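Local coordinates for protein putative thiol-disulfide isomerase or thioredoxin (Salmonella enterica subsp. enterica serovar Typhimurium, PDB 3L9V) that probably catalyses thiol-disulfide exchange as a DsbA-like oxidoreductase of the thioredoxin fold, introducing or rearranging disulfide bonds in other proteins, at residues G64-R69 / H98-V103; D39-H44 / N169-Y174; E6-P11 / K139-R144. All blocks are in the same frame, centred on the assembly; numbering follows the deposited sequence.

Contact 1 (G64-R69 / H98-V103)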
# COMPACT_ATOMS: atom_id res chain seq x y z
N GLY A 64 11.10 -7.38 -4.86
CA GLY A 64 10.67 -6.01 -4.61
C GLY A 64 10.18 -5.28 -5.84
O GLY A 64 9.10 -4.69 -5.86
N HIS A 65 10.97 -5.31 -6.90
CA HIS A 65 10.67 -4.48 -8.06
C HIS A 65 9.58 -5.10 -8.89
O HIS A 65 8.81 -4.38 -9.53
CB HIS A 65 11.92 -4.26 -8.90
CG HIS A 65 12.91 -3.32 -8.29
ND1 HIS A 65 12.86 -1.96 -8.50
CD2 HIS A 65 13.96 -3.55 -7.46
CE1 HIS A 65 13.86 -1.39 -7.84
NE2 HIS A 65 14.54 -2.33 -7.20
N GLU A 66 9.52 -6.43 -8.90
CA GLU A 66 8.50 -7.15 -9.67
C GLU A 66 7.11 -6.95 -9.07
O GLU A 66 6.12 -6.78 -9.79
CB GLU A 66 8.83 -8.65 -9.71
CG GLU A 66 9.98 -9.02 -10.64
CD GLU A 66 11.34 -9.02 -9.94
OE1 GLU A 66 11.48 -8.50 -8.81
OE2 GLU A 66 12.30 -9.54 -10.55
N LEU A 67 7.03 -6.99 -7.74
CA LEU A 67 5.78 -6.70 -7.05
C LEU A 67 5.33 -5.24 -7.32
O LEU A 67 4.18 -5.01 -7.63
CB LEU A 67 5.93 -6.99 -5.56
CG LEU A 67 6.05 -8.53 -5.33
CD1 LEU A 67 6.52 -8.82 -3.94
CD2 LEU A 67 4.70 -9.21 -5.59
N THR A 68 6.24 -4.28 -7.20
CA THR A 68 5.90 -2.88 -7.49
C THR A 68 5.29 -2.71 -8.90
O THR A 68 4.34 -1.98 -9.07
CB THR A 68 7.12 -1.94 -7.32
OG1 THR A 68 7.51 -1.91 -5.94
CG2 THR A 68 6.82 -0.46 -7.80
N ARG A 69 5.85 -3.39 -9.88
CA ARG A 69 5.35 -3.33 -11.25
C ARG A 69 4.02 -4.05 -11.33
O ARG A 69 3.11 -3.59 -11.99
CB ARG A 69 6.37 -3.92 -12.24
CG ARG A 69 5.94 -3.90 -13.75
CD ARG A 69 7.14 -4.18 -14.66
NE ARG A 69 8.02 -3.02 -14.76
CZ ARG A 69 7.82 -2.00 -15.59
NH1 ARG A 69 6.79 -2.01 -16.43
NH2 ARG A 69 8.65 -0.96 -15.59
N HIS A 98 8.24 -16.82 -4.73
CA HIS A 98 9.70 -16.88 -4.78
C HIS A 98 10.29 -16.32 -6.06
O HIS A 98 11.41 -15.81 -6.05
CB HIS A 98 10.20 -18.32 -4.65
CG HIS A 98 9.45 -19.14 -3.65
ND1 HIS A 98 9.44 -18.85 -2.30
CD2 HIS A 98 8.71 -20.27 -3.80
CE1 HIS A 98 8.71 -19.76 -1.67
NE2 HIS A 98 8.26 -20.63 -2.55
N SER A 99 9.56 -16.42 -7.16
CA SER A 99 10.11 -16.08 -8.47
C SER A 99 9.20 -15.15 -9.26
O SER A 99 8.04 -14.98 -8.93
CB SER A 99 10.33 -17.34 -9.28
OG SER A 99 9.11 -17.73 -9.86
N PRO A 100 9.74 -14.52 -10.30
CA PRO A 100 8.91 -13.65 -11.13
C PRO A 100 7.73 -14.39 -11.72
O PRO A 100 6.68 -13.79 -11.80
CB PRO A 100 9.88 -13.19 -12.21
CG PRO A 100 11.20 -13.21 -11.55
CD PRO A 100 11.17 -14.35 -10.56
N ASP A 101 7.88 -15.66 -12.08
CA ASP A 101 6.74 -16.44 -12.58
C ASP A 101 5.64 -16.57 -11.53
O ASP A 101 4.45 -16.61 -11.84
CB ASP A 101 7.16 -17.85 -13.05
CG ASP A 101 8.07 -17.84 -14.28
OD1 ASP A 101 8.49 -18.94 -14.71
OD2 ASP A 101 8.36 -16.76 -14.83
N ASP A 102 6.03 -16.70 -10.26
CA ASP A 102 5.03 -16.76 -9.20
C ASP A 102 4.18 -15.48 -9.23
O ASP A 102 2.96 -15.54 -9.12
CB ASP A 102 5.72 -16.87 -7.84
CG ASP A 102 6.23 -18.27 -7.54
OD1 ASP A 102 5.57 -19.24 -7.95
OD2 ASP A 102 7.27 -18.38 -6.87
N VAL A 103 4.84 -14.32 -9.35
CA VAL A 103 4.14 -13.02 -9.33
C VAL A 103 3.05 -12.99 -10.40
O VAL A 103 1.90 -12.69 -10.10
CB VAL A 103 5.12 -11.85 -9.55
CG1 VAL A 103 4.37 -10.53 -9.72
CG2 VAL A 103 6.08 -11.78 -8.39
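The first turns of helices 64-77 and 100-111 come together with E66 CA 6.7 Å from P100 CA and L67 CA 6.9 Å from V103 CA, and no hydrogen bond links them. Both belong to the helical part of the DsbA-like fold, the insertion that this family adds to the thioredoxin fold. V103 does most of the work from its side. Its CG2 meets L67 CD2 at 4.0 Å, the only apolar side-chain pair of the contact, and its CG1 lies 4.1 Å from the backbone carbonyl O of E66. The two methyls thus divide their task: CG1, anti to the backbone N (chi1 172°), faces the neighbouring main chain, while CG2 faces the leucine. Helix 80-93 closes over the same spot, F87 touching both L67 and V103. Towards solvent a charged group takes over from the methyls. The E66 chain bends at chi2 (91°) and lays its carboxylate beside the proline ring, OE2 4.0 Å from P100 CG, a contact without a bond. The start of helix 100-111 is fixed by a capping box between S99 and D102. D102 N donates to S99 OG at 3.3 Å, and S99 N returns a bond to D102 OD2. That oxygen is gripped twice, from opposite faces of the carboxylate plane: S99 N lies at 3.0 Å and H98 N at 2.8 Å.

Contact 2 (D39-H44 / N169-Y174)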
# COMPACT_ATOMS: atom_id res chain seq x y z
N ASP A 39 -6.29 -0.71 7.77
CA ASP A 39 -6.62 -0.08 6.49
C ASP A 39 -8.13 0.22 6.41
O ASP A 39 -8.56 1.32 6.04
CB ASP A 39 -6.17 -0.93 5.30
CG ASP A 39 -4.68 -0.82 5.00
OD1 ASP A 39 -3.97 -0.11 5.75
OD2 ASP A 39 -4.21 -1.42 4.01
N GLN A 40 -8.94 -0.75 6.78
CA GLN A 40 -10.39 -0.59 6.70
C GLN A 40 -10.90 0.48 7.67
O GLN A 40 -11.73 1.30 7.31
CB GLN A 40 -11.08 -1.93 6.94
CG GLN A 40 -12.57 -1.88 7.13
CD GLN A 40 -13.12 -3.20 7.67
OE1 GLN A 40 -12.57 -4.28 7.40
NE2 GLN A 40 -14.20 -3.13 8.45
N ALA A 41 -10.38 0.47 8.90
CA ALA A 41 -10.76 1.49 9.88
C ALA A 41 -10.38 2.90 9.38
O ALA A 41 -11.08 3.87 9.65
CB ALA A 41 -10.11 1.20 11.25
N ILE A 42 -9.27 3.00 8.67
CA ILE A 42 -8.86 4.27 8.07
C ILE A 42 -9.83 4.67 6.95
O ILE A 42 -10.27 5.82 6.88
CB ILE A 42 -7.39 4.20 7.57
CG1 ILE A 42 -6.42 4.23 8.75
CG2 ILE A 42 -7.06 5.36 6.64
CD1 ILE A 42 -4.96 4.05 8.33
N ARG A 43 -10.19 3.73 6.07
CA ARG A 43 -11.11 4.07 5.00
C ARG A 43 -12.43 4.53 5.60
O ARG A 43 -13.09 5.42 5.09
CB ARG A 43 -11.32 2.86 4.07
CG ARG A 43 -10.15 2.67 3.09
CD ARG A 43 -10.32 1.42 2.21
NE ARG A 43 -9.17 1.31 1.31
CZ ARG A 43 -8.23 0.38 1.40
NH1 ARG A 43 -8.31 -0.57 2.32
NH2 ARG A 43 -7.21 0.39 0.54
N HIS A 44 -12.77 3.96 6.74
CA HIS A 44 -14.00 4.30 7.42
C HIS A 44 -14.05 5.74 7.94
O HIS A 44 -15.13 6.26 8.20
CB HIS A 44 -14.28 3.31 8.55
CG HIS A 44 -15.56 3.59 9.29
ND1 HIS A 44 -15.58 4.08 10.58
CD2 HIS A 44 -16.85 3.47 8.91
CE1 HIS A 44 -16.83 4.23 10.97
NE2 HIS A 44 -17.62 3.88 9.97
N ASN A 169 -8.09 -2.07 20.38
CA ASN A 169 -7.66 -0.74 20.85
C ASN A 169 -6.57 -0.16 19.97
O ASN A 169 -6.57 1.05 19.69
CB ASN A 169 -7.17 -0.80 22.30
CG ASN A 169 -8.30 -1.07 23.27
OD1 ASN A 169 -9.46 -1.03 22.89
ND2 ASN A 169 -7.96 -1.36 24.52
N PHE A 170 -5.63 -1.00 19.52
CA PHE A 170 -4.58 -0.51 18.63
C PHE A 170 -5.20 0.08 17.37
O PHE A 170 -4.87 1.18 16.98
CB PHE A 170 -3.57 -1.60 18.23
CG PHE A 170 -2.39 -1.05 17.45
CD1 PHE A 170 -2.49 -0.86 16.07
CD2 PHE A 170 -1.22 -0.71 18.09
CE1 PHE A 170 -1.43 -0.33 15.36
CE2 PHE A 170 -0.16 -0.18 17.37
CZ PHE A 170 -0.26 0.01 16.01
N ARG A 171 -6.09 -0.67 16.73
CA ARG A 171 -6.76 -0.22 15.52
C ARG A 171 -7.54 1.08 15.72
O ARG A 171 -7.45 2.01 14.92
CB ARG A 171 -7.71 -1.32 15.04
CG ARG A 171 -8.68 -0.89 13.94
CD ARG A 171 -9.51 -2.09 13.45
NE ARG A 171 -10.51 -2.53 14.42
CZ ARG A 171 -10.67 -3.78 14.86
NH1 ARG A 171 -9.90 -4.77 14.42
NH2 ARG A 171 -11.61 -4.05 15.74
N SER A 172 -8.30 1.15 16.80
CA SER A 172 -9.10 2.33 17.09
C SER A 172 -8.23 3.57 17.34
O SER A 172 -8.56 4.67 16.89
CB SER A 172 -9.99 2.11 18.32
OG SER A 172 -10.90 1.05 18.08
N ARG A 173 -7.13 3.38 18.06
CA ARG A 173 -6.28 4.52 18.36
C ARG A 173 -5.54 5.02 17.13
O ARG A 173 -5.41 6.22 16.93
CB ARG A 173 -5.32 4.21 19.51
CG ARG A 173 -6.07 4.02 20.81
CD ARG A 173 -5.23 3.31 21.87
NE ARG A 173 -6.10 2.93 22.97
CZ ARG A 173 -5.71 2.22 24.03
NH1 ARG A 173 -4.46 1.80 24.13
NH2 ARG A 173 -6.59 1.93 24.97
N TYR A 174 -5.08 4.10 16.29
CA TYR A 174 -4.40 4.47 15.05
C TYR A 174 -5.35 5.24 14.14
O TYR A 174 -5.01 6.32 13.63
CB TYR A 174 -3.88 3.21 14.34
CG TYR A 174 -2.78 3.46 13.32
CD1 TYR A 174 -1.44 3.40 13.68
CD2 TYR A 174 -3.09 3.75 12.00
CE1 TYR A 174 -0.44 3.62 12.75
CE2 TYR A 174 -2.09 3.98 11.06
CZ TYR A 174 -0.78 3.91 11.44
OH TYR A 174 0.19 4.12 10.50
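Apolar contacts alone join A41 and I42 of helix 38-43 to R171 and Y174 of helix 167-182. The closer of the two pairs is aliphatic: A41 CB, pointing at the other helix, stands 3.7 Å from R171 CG and 4.0 Å from R171 CD. Here the arginine serves as a hydrocarbon chain. With CG anti to the backbone N (chi1 169°) it runs out alongside the alanine methyl, then bends at chi3 and carries its charged end onward. The small alanine goes with the near approach of the backbones, A41 CA lying 7.1 Å from R171 CA. A41 also touches A175, one turn further along helix 167-182.

The second pair brings a methyl to an aromatic edge. I42 CD1 lies in the plane of the Y174 ring, 4.0 Å from CE2 and 4.1 Å from CD2, so it meets the rim of the ring. Although the CB of I42 does not point at the opposite helix, its extended chain brings CD1 across. In the thioredoxin fold, helices such as these pack against the central sheet, and I42 also reaches M52 of edge strand 52-56. The tyrosine ring meets F32 edge-to-face, which ties the helix pair to helix 27-35, at whose start C26 and C29 form a CxxC pattern, probably the redox-active pair, as in thioredoxin-fold oxidoreductases. It also meets F162, a loop residue, with the ring planes at about 45°.

Polar ends are satisfied elsewhere. R171 NH1 bonds to the main-chain O of M36, ahead of helix 38-43, and Y174 OH to N159 OD1.

Contact 3 (E6-P11 / K139-R144)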
# COMPACT_ATOMS: atom_id res chain seq x y z
N GLU A 6 4.33 13.25 12.56
CA GLU A 6 5.29 14.31 12.32
C GLU A 6 4.96 14.93 10.97
O GLU A 6 4.53 14.22 10.06
CB GLU A 6 6.73 13.75 12.30
CG GLU A 6 6.90 12.58 11.32
CD GLU A 6 8.29 11.96 11.35
OE1 GLU A 6 8.64 11.25 10.39
OE2 GLU A 6 9.04 12.17 12.34
N SER A 7 5.10 16.25 10.88
CA SER A 7 4.94 16.95 9.61
C SER A 7 6.07 16.52 8.71
O SER A 7 7.21 16.47 9.15
CB SER A 7 5.08 18.46 9.82
OG SER A 7 4.02 18.97 10.60
N ILE A 8 5.78 16.24 7.44
CA ILE A 8 6.86 16.04 6.51
C ILE A 8 7.24 17.35 5.82
O ILE A 8 6.41 18.23 5.62
CB ILE A 8 6.56 14.94 5.45
CG1 ILE A 8 5.41 15.37 4.54
CG2 ILE A 8 6.31 13.60 6.15
CD1 ILE A 8 5.24 14.51 3.32
N THR A 9 8.51 17.45 5.46
CA THR A 9 9.01 18.61 4.75
C THR A 9 9.87 18.15 3.59
O THR A 9 10.83 17.41 3.80
CB THR A 9 9.86 19.50 5.67
OG1 THR A 9 10.89 18.70 6.26
CG2 THR A 9 9.01 20.10 6.78
N PRO A 10 9.55 18.59 2.38
CA PRO A 10 8.44 19.50 2.12
C PRO A 10 7.17 18.69 1.99
O PRO A 10 7.26 17.50 1.73
CB PRO A 10 8.80 20.12 0.76
CG PRO A 10 10.07 19.42 0.30
CD PRO A 10 10.22 18.20 1.13
N PRO A 11 6.01 19.33 2.16
CA PRO A 11 4.70 18.69 1.95
C PRO A 11 4.55 18.23 0.50
O PRO A 11 5.30 18.65 -0.37
CB PRO A 11 3.72 19.82 2.24
CG PRO A 11 4.46 20.75 3.15
CD PRO A 11 5.88 20.70 2.68
N LYS A 139 10.32 9.05 -3.09
CA LYS A 139 11.33 10.07 -2.78
C LYS A 139 10.71 11.37 -2.28
O LYS A 139 11.25 11.98 -1.36
CB LYS A 139 12.27 10.31 -3.96
CG LYS A 139 12.97 9.04 -4.47
CD LYS A 139 14.02 9.37 -5.53
CE LYS A 139 13.44 10.23 -6.64
NZ LYS A 139 14.49 10.63 -7.62
N GLU A 140 9.56 11.76 -2.82
CA GLU A 140 8.91 13.02 -2.44
C GLU A 140 8.36 13.00 -1.02
O GLU A 140 8.39 14.01 -0.33
CB GLU A 140 7.78 13.38 -3.42
CG GLU A 140 8.28 13.70 -4.84
CD GLU A 140 7.16 14.13 -5.76
OE1 GLU A 140 6.09 14.56 -5.26
OE2 GLU A 140 7.33 14.02 -6.99
N TYR A 141 7.82 11.85 -0.61
CA TYR A 141 7.26 11.69 0.72
C TYR A 141 8.35 11.42 1.74
O TYR A 141 8.08 11.38 2.93
CB TYR A 141 6.24 10.54 0.76
CG TYR A 141 4.87 10.90 0.27
CD1 TYR A 141 4.55 10.78 -1.07
CD2 TYR A 141 3.90 11.39 1.14
CE1 TYR A 141 3.32 11.13 -1.53
CE2 TYR A 141 2.65 11.73 0.68
CZ TYR A 141 2.37 11.60 -0.67
OH TYR A 141 1.14 11.93 -1.17
N GLY A 142 9.57 11.21 1.27
CA GLY A 142 10.68 10.93 2.16
C GLY A 142 10.53 9.59 2.87
O GLY A 142 10.87 9.47 4.04
N VAL A 143 10.04 8.58 2.15
CA VAL A 143 9.72 7.30 2.79
C VAL A 143 10.95 6.59 3.33
O VAL A 143 11.98 6.54 2.66
CB VAL A 143 8.99 6.35 1.82
CG1 VAL A 143 8.66 5.03 2.52
CG2 VAL A 143 7.72 7.01 1.35
N ARG A 144 10.84 6.02 4.51
CA ARG A 144 11.99 5.36 5.16
C ARG A 144 11.75 3.88 5.45
O ARG A 144 12.65 3.16 5.85
CB ARG A 144 12.33 6.09 6.47
CG ARG A 144 12.82 7.52 6.27
CD ARG A 144 13.27 8.15 7.58
NE ARG A 144 12.15 8.73 8.32
CZ ARG A 144 11.64 8.21 9.43
NH1 ARG A 144 12.15 7.09 9.94
NH2 ARG A 144 10.61 8.80 10.03
O HOH W 1 7.96 16.64 -1.11
O HOH W 2 8.86 15.24 2.04
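The guanidinium of R144 takes E6 OE1 at its edge, in plane, while the Y141 ring receives I8 CD1 obliquely, 4.0 Å from CD2. The same ring also meets Y150 obliquely and F21 edge-to-face. Carboxylate and guanidinium planes of the salt bridge are turned 65° apart, far from a flat two-pronged pairing. A single weak bond joins them, R144 NH2 to E6 OE1 at 3.2 Å, bent to 135° at the hydrogen. The stronger partner of E6 OE1 is H156 ND1 of strand 155-157, a hydrogen bond.

I8 holds CG1 between its backbone N and carbonyl carbon (chi1 65°), which sends CD1 towards the tyrosine. Helix 125-140 ends here in a Schellman motif, with G142 at positive phi. The turn leads on to strand 148-151, while the chain leaving strand 5-7, at the sheet's edge beside strand 155-157, passes this helix end.

Two waters lie between the backbones. Water 2 donates to both P10 O, at 2.8 Å, and E140 O, at 2.7 Å; water 1 lies within hydrogen-bonding distance of the same two oxygens, which are 4.2 Å apart. P10 follows a cis peptide bond.

Overall arrangement
Contacts 1 and 2 each pair two helices through partly buried apolar side chains, whereas contact 3 is a surface contact between a chain terminus and a helix end, held by a salt bridge whose hydrogen bond is weak, one hydrophobic pair and water. Contact 1 lies within the helical insertion; contact 2 sits on the opposite side of the chain's centre, about 29 Å away between centres, where helices border the sheet. No two contacts share an element, although helix 125-140, which ends at contact 3, also flanks helix 64-77 of contact 1. Along the chain contact 1 is nested within both other closures, while contacts 2 and 3 interleave, their nearest atoms about 10 Å apart.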